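Local coordinates for transposon Tn7 transposition protein tnsA (Escherichia coli, PDB 1T0F), which cuts the 5' DNA strands at the transposon ends as the endonuclease partner of TnsB in the Tn7 transposase, at residues L67-S72 / F130-K135; L71-E76 / T116-D121. One frame throughout, in Å; residues are numbered along the deposited sequence.

Contact 1 (L67-S72 / F130-K135). With MG (magnesium ion), chain E.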
loop_
_atom_site.group_PDB
_atom_site.type_symbol
_atom_site.label_atom_id
_atom_site.label_comp_id
_atom_site.label_asym_id
_atom_site.label_seq_id
_atom_site.Cartn_x
_atom_site.Cartn_y
_atom_site.Cartn_z
ATOM N N LEU A 67 -3.944 -0.754 -1.972
ATOM C CA LEU A 67 -3.854 -2.123 -2.477
ATOM C C LEU A 67 -2.938 -2.145 -3.706
ATOM O O LEU A 67 -2.073 -3.019 -3.837
ATOM C CB LEU A 67 -5.242 -2.642 -2.875
ATOM C CG LEU A 67 -5.303 -3.994 -3.602
ATOM C CD1 LEU A 67 -4.793 -5.102 -2.685
ATOM C CD2 LEU A 67 -6.742 -4.273 -4.036
ATOM N N ALA A 68 -3.128 -1.187 -4.610
ATOM C CA ALA A 68 -2.302 -1.136 -5.822
ATOM C C ALA A 68 -0.812 -0.973 -5.493
ATOM O O ALA A 68 0.046 -1.622 -6.099
ATOM C CB ALA A 68 -2.770 -0.002 -6.725
ATOM N N VAL A 69 -0.502 -0.109 -4.534
ATOM C CA VAL A 69 0.883 0.111 -4.139
ATOM C C VAL A 69 1.440 -1.144 -3.467
ATOM O O VAL A 69 2.577 -1.540 -3.727
ATOM C CB VAL A 69 1.014 1.325 -3.176
ATOM C CG1 VAL A 69 2.455 1.471 -2.715
ATOM C CG2 VAL A 69 0.564 2.603 -3.887
ATOM N N PHE A 70 0.640 -1.774 -2.610
ATOM C CA PHE A 70 1.080 -2.993 -1.943
ATOM C C PHE A 70 1.412 -4.093 -2.960
ATOM O O PHE A 70 2.474 -4.707 -2.893
ATOM C CB PHE A 70 0.000 -3.521 -0.994
ATOM C CG PHE A 70 0.312 -4.882 -0.440
ATOM C CD1 PHE A 70 1.152 -5.025 0.657
ATOM C CD2 PHE A 70 -0.165 -6.030 -1.072
ATOM C CE1 PHE A 70 1.517 -6.292 1.115
ATOM C CE2 PHE A 70 0.194 -7.298 -0.626
ATOM C CZ PHE A 70 1.039 -7.427 0.472
ATOM N N LEU A 71 0.501 -4.351 -3.892
ATOM C CA LEU A 71 0.742 -5.393 -4.893
ATOM C C LEU A 71 2.000 -5.092 -5.712
ATOM O O LEU A 71 2.762 -6.001 -6.060
ATOM C CB LEU A 71 -0.473 -5.535 -5.811
ATOM C CG LEU A 71 -1.759 -6.047 -5.150
ATOM C CD1 LEU A 71 -2.932 -5.928 -6.121
ATOM C CD2 LEU A 71 -1.570 -7.492 -4.714
ATOM N N SER A 72 2.221 -3.819 -6.016
ATOM C CA SER A 72 3.405 -3.416 -6.774
ATOM C C SER A 72 4.676 -3.658 -5.956
ATOM O O SER A 72 5.700 -4.084 -6.501
ATOM C CB SER A 72 3.311 -1.935 -7.170
ATOM O OG SER A 72 2.134 -1.676 -7.923
ATOM N N PHE A 130 12.685 3.329 2.221
ATOM C CA PHE A 130 11.985 4.516 1.756
ATOM C C PHE A 130 10.569 4.474 2.273
ATOM O O PHE A 130 10.060 3.411 2.616
ATOM C CB PHE A 130 12.022 4.641 0.221
ATOM C CG PHE A 130 11.335 3.526 -0.517
ATOM C CD1 PHE A 130 9.952 3.535 -0.698
ATOM C CD2 PHE A 130 12.076 2.478 -1.065
ATOM C CE1 PHE A 130 9.312 2.525 -1.413
ATOM C CE2 PHE A 130 11.448 1.461 -1.784
ATOM C CZ PHE A 130 10.060 1.484 -1.958
ATOM N N ALA A 131 9.948 5.644 2.364
ATOM C CA ALA A 131 8.585 5.728 2.859
ATOM C C ALA A 131 7.666 6.266 1.776
ATOM O O ALA A 131 8.089 7.039 0.918
ATOM C CB ALA A 131 8.536 6.637 4.105
ATOM N N ILE A 132 6.405 5.847 1.822
ATOM C CA ILE A 132 5.419 6.278 0.842
ATOM C C ILE A 132 4.094 6.691 1.475
ATOM O O ILE A 132 3.580 6.006 2.364
ATOM C CB ILE A 132 5.085 5.140 -0.169
ATOM C CG1 ILE A 132 6.299 4.826 -1.048
ATOM C CG2 ILE A 132 3.886 5.543 -1.043
ATOM C CD1 ILE A 132 6.003 3.816 -2.143
ATOM N N GLN A 133 3.559 7.826 1.027
ATOM C CA GLN A 133 2.237 8.266 1.454
ATOM C C GLN A 133 1.423 8.198 0.152
ATOM O O GLN A 133 1.854 8.697 -0.892
ATOM C CB GLN A 133 2.243 9.707 1.991
ATOM C CG GLN A 133 0.830 10.239 2.292
ATOM C CD GLN A 133 0.128 9.513 3.435
ATOM O OE1 GLN A 133 -1.105 9.468 3.495
ATOM N NE2 GLN A 133 0.905 8.961 4.357
ATOM N N VAL A 134 0.265 7.557 0.224
ATOM C CA VAL A 134 -0.629 7.375 -0.912
ATOM C C VAL A 134 -1.768 8.408 -0.862
ATOM O O VAL A 134 -2.406 8.574 0.169
ATOM C CB VAL A 134 -1.200 5.949 -0.855
ATOM C CG1 VAL A 134 -2.244 5.761 -1.879
ATOM C CG2 VAL A 134 -0.068 4.941 -1.034
ATOM N N LYS A 135 -2.016 9.103 -1.969
ATOM C CA LYS A 135 -3.074 10.116 -2.007
ATOM C C LYS A 135 -3.773 10.191 -3.349
ATOM O O LYS A 135 -3.151 9.963 -4.385
ATOM C CB LYS A 135 -2.497 11.518 -1.762
ATOM C CG LYS A 135 -2.014 11.823 -0.356
ATOM C CD LYS A 135 -3.167 11.836 0.629
ATOM C CE LYS A 135 -2.671 12.176 2.026
ATOM N NZ LYS A 135 -3.747 12.041 3.048
HETATM MG MG MG E . -2.827 8.038 2.441
HETATM O O HOH W 1 -4.732 9.525 2.748
HETATM O O HOH W 2 -4.614 6.238 2.127
#
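Val69 of helix 64-75 meets Val134 and Ile132 of strand 129-134 chiefly through methyl groups. Starting from the backbone, its CB points toward the strand and lies 4.3 Å from Val134 CG2. The two branches then part. CG2, anti to the carbonyl carbon and beside the backbone N, approaches Val134 CG2 tip to tip at 3.7 Å. CG1, anti to the backbone N (chi1 176°), leans the other way along the strand, and its nearest atom there is Ile132 CD1, at the looser distance of 4.3 Å. Alternation along the strand explains the division of labour: Val134 and Ile132 point to the helix, whereas Gln133 between them sends OE1 to the magnesium ion at 2.5 Å. Val134 serves both purposes, because its backbone O also binds the metal, at 2.4 Å. Active-site Lys135 stays in the second shell, its NZ donating to water 1 at 2.7 Å. Gln133-Val134-Lys135 matches the (D/E)XK end of the nuclease motif, Gln133 in the acidic position. Helix 64-75 lies on one face of the central sheet, where strand 129-134 runs between 115-122 and 163-166. Helix 143-159 takes Ala131, Gln133 and Lys135, while helix 173-183 packs on Leu67, Ala68 and Leu71.

Contact 2 (L71-E76 / T116-D121). With MG (magnesium ion), chain E.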
loop_
_atom_site.group_PDB
_atom_site.type_symbol
_atom_site.label_atom_id
_atom_site.label_comp_id
_atom_site.label_asym_id
_atom_site.label_seq_id
_atom_site.Cartn_x
_atom_site.Cartn_y
_atom_site.Cartn_z
ATOM N N LEU A 71 0.501 -4.351 -3.892
ATOM C CA LEU A 71 0.742 -5.393 -4.893
ATOM C C LEU A 71 2.000 -5.092 -5.712
ATOM O O LEU A 71 2.762 -6.001 -6.060
ATOM C CB LEU A 71 -0.473 -5.535 -5.811
ATOM C CG LEU A 71 -1.759 -6.047 -5.150
ATOM C CD1 LEU A 71 -2.932 -5.928 -6.121
ATOM C CD2 LEU A 71 -1.570 -7.492 -4.714
ATOM N N SER A 72 2.221 -3.819 -6.016
ATOM C CA SER A 72 3.405 -3.416 -6.774
ATOM C C SER A 72 4.676 -3.658 -5.956
ATOM O O SER A 72 5.700 -4.084 -6.501
ATOM C CB SER A 72 3.311 -1.935 -7.170
ATOM O OG SER A 72 2.134 -1.676 -7.923
ATOM N N LEU A 73 4.622 -3.378 -4.652
ATOM C CA LEU A 73 5.781 -3.585 -3.779
ATOM C C LEU A 73 6.092 -5.067 -3.587
ATOM O O LEU A 73 7.254 -5.476 -3.633
ATOM C CB LEU A 73 5.541 -2.951 -2.403
ATOM C CG LEU A 73 5.470 -1.424 -2.327
ATOM C CD1 LEU A 73 4.979 -1.012 -0.940
ATOM C CD2 LEU A 73 6.846 -0.823 -2.619
ATOM N N GLU A 74 5.047 -5.860 -3.365
ATOM C CA GLU A 74 5.173 -7.307 -3.151
ATOM C C GLU A 74 5.721 -8.006 -4.398
ATOM O O GLU A 74 6.286 -9.094 -4.316
ATOM C CB GLU A 74 3.801 -7.878 -2.772
ATOM C CG GLU A 74 3.735 -9.380 -2.514
ATOM C CD GLU A 74 4.335 -9.812 -1.176
ATOM O OE1 GLU A 74 4.379 -8.998 -0.222
ATOM O OE2 GLU A 74 4.744 -10.986 -1.074
ATOM N N TRP A 75 5.556 -7.371 -5.552
ATOM C CA TRP A 75 6.055 -7.928 -6.809
ATOM C C TRP A 75 7.581 -7.777 -6.937
ATOM O O TRP A 75 8.243 -8.630 -7.529
ATOM C CB TRP A 75 5.385 -7.220 -7.987
ATOM C CG TRP A 75 5.907 -7.647 -9.330
ATOM C CD1 TRP A 75 5.520 -8.738 -10.054
ATOM C CD2 TRP A 75 6.935 -7.003 -10.090
ATOM N NE1 TRP A 75 6.243 -8.812 -11.224
ATOM C CE2 TRP A 75 7.120 -7.760 -11.270
ATOM C CE3 TRP A 75 7.721 -5.862 -9.888
ATOM C CZ2 TRP A 75 8.059 -7.411 -12.245
ATOM C CZ3 TRP A 75 8.657 -5.512 -10.860
ATOM C CH2 TRP A 75 8.816 -6.287 -12.024
ATOM N N GLU A 76 8.131 -6.690 -6.396
ATOM C CA GLU A 76 9.574 -6.417 -6.473
ATOM C C GLU A 76 10.434 -7.429 -5.721
ATOM O O GLU A 76 10.276 -7.613 -4.518
ATOM C CB GLU A 76 9.873 -5.016 -5.933
ATOM C CG GLU A 76 9.265 -3.877 -6.744
ATOM C CD GLU A 76 9.909 -3.711 -8.114
ATOM O OE1 GLU A 76 11.026 -4.237 -8.322
ATOM O OE2 GLU A 76 9.304 -3.037 -8.975
ATOM N N THR A 116 2.362 6.954 8.077
ATOM C CA THR A 116 2.807 6.933 6.689
ATOM C C THR A 116 2.308 5.599 6.151
ATOM O O THR A 116 2.496 4.558 6.781
ATOM C CB THR A 116 4.344 7.039 6.607
ATOM O OG1 THR A 116 4.735 8.366 6.975
ATOM C CG2 THR A 116 4.838 6.760 5.187
ATOM N N ASP A 117 1.670 5.625 4.988
ATOM C CA ASP A 117 1.084 4.418 4.451
ATOM C C ASP A 117 1.986 3.202 4.337
ATOM O O ASP A 117 1.537 2.098 4.633
ATOM C CB ASP A 117 0.397 4.725 3.124
ATOM C CG ASP A 117 -0.694 5.781 3.286
ATOM O OD1 ASP A 117 -1.292 5.844 4.384
ATOM O OD2 ASP A 117 -0.953 6.544 2.340
ATOM N N PHE A 118 3.239 3.395 3.922
ATOM C CA PHE A 118 4.180 2.274 3.801
ATOM C C PHE A 118 5.612 2.671 4.117
ATOM O O PHE A 118 6.102 3.695 3.637
ATOM C CB PHE A 118 4.202 1.700 2.373
ATOM C CG PHE A 118 2.886 1.174 1.885
ATOM C CD1 PHE A 118 2.469 -0.118 2.201
ATOM C CD2 PHE A 118 2.078 1.957 1.060
ATOM C CE1 PHE A 118 1.265 -0.625 1.698
ATOM C CE2 PHE A 118 0.876 1.463 0.550
ATOM C CZ PHE A 118 0.466 0.168 0.866
ATOM N N LEU A 119 6.287 1.862 4.926
ATOM C CA LEU A 119 7.701 2.077 5.218
ATOM C C LEU A 119 8.286 0.799 4.626
ATOM O O LEU A 119 7.942 -0.304 5.052
ATOM C CB LEU A 119 7.982 2.152 6.722
ATOM C CG LEU A 119 9.481 2.214 7.040
ATOM C CD1 LEU A 119 10.111 3.442 6.401
ATOM C CD2 LEU A 119 9.689 2.249 8.554
ATOM N N VAL A 120 9.163 0.950 3.642
ATOM C CA VAL A 120 9.699 -0.206 2.929
ATOM C C VAL A 120 11.188 -0.406 3.122
ATOM O O VAL A 120 11.956 0.557 3.105
ATOM C CB VAL A 120 9.405 -0.055 1.401
ATOM C CG1 VAL A 120 9.814 -1.324 0.631
ATOM C CG2 VAL A 120 7.917 0.242 1.189
ATOM N N ASP A 121 11.576 -1.668 3.316
ATOM C CA ASP A 121 12.978 -2.047 3.473
ATOM C C ASP A 121 13.341 -2.938 2.281
ATOM O O ASP A 121 12.596 -3.846 1.938
ATOM C CB ASP A 121 13.185 -2.834 4.770
ATOM C CG ASP A 121 13.083 -1.959 6.008
ATOM O OD1 ASP A 121 13.950 -1.082 6.187
ATOM O OD2 ASP A 121 12.136 -2.148 6.796
HETATM MG MG MG E . -2.827 8.038 2.441
HETATM O O HOH W 2 -4.614 6.238 2.127
HETATM O O HOH W 1 -4.732 9.525 2.748
#
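In the helix-on-sheet core of the PDDEXK-type nuclease fold, Leu73 of helix 64-75 packs on Phe118 and Val120 of strand 115-122, and metal-binding Asp117 immediately precedes Phe118 in the chain. Phe118 and Val120 alternate with Leu119, so both direct their CB atoms at the helix while that of Leu119 points away. Leu73 carries its CG anti to the carbonyl carbon (chi1 -68°) and brings CD1 to both partners: CD1 is 3.8 Å from Val120 CG2 and 4.1 Å from Phe118 CD1. It stands 4.0 Å above the plane of the Phe118 ring, displaced toward the rim, which makes this a methyl-on-face contact. The second branch adds less, with CD2 at 4.1 Å from the same Val120 CG2. Phe130 and Ile82 also touch Leu73, from the strands on either side of 115-122. At the neighbouring position the backbone bulges: Asp117 and Phe118 both face Ile132, a classic beta bulge. Asp117 OD2 binds the magnesium ion at 2.4 Å; OD1, at 3.3 Å from the metal, is not a ligand, so the carboxylate is monodentate. With no hydrogen bond crossing between the segments, their cohesion rests on dispersion and burial, and hence on the fit of apolar side chains, while one residue along the strand OD2 is used by the metal.

In the fold
Contacts 1 and 2, with centres about 6 Å apart, use Val69 and Leu73, one turn apart on helix 64-75, against two neighbouring antiparallel strands; Leu71 and Ser72 are common to both helix segments. The strands are joined by backbone bonding, with Phe130 O 2.8 Å from Val120 N, and Phe118 also touches Val69 and Val134, tying the two packing patches together. The strand segments of both contacts supply ligands to one magnesium ion, and two waters complete the set. Asp117 OD2 lies 2.6 Å from Val134 N, a probable hydrogen bond that would help orient the carboxylate. Catalytic Glu66, from the same helix, touches Asp117. Glu76, assigned to the active site by similarity only, has OE2 20.0 Å from the magnesium ion, which does not place it at the metal here.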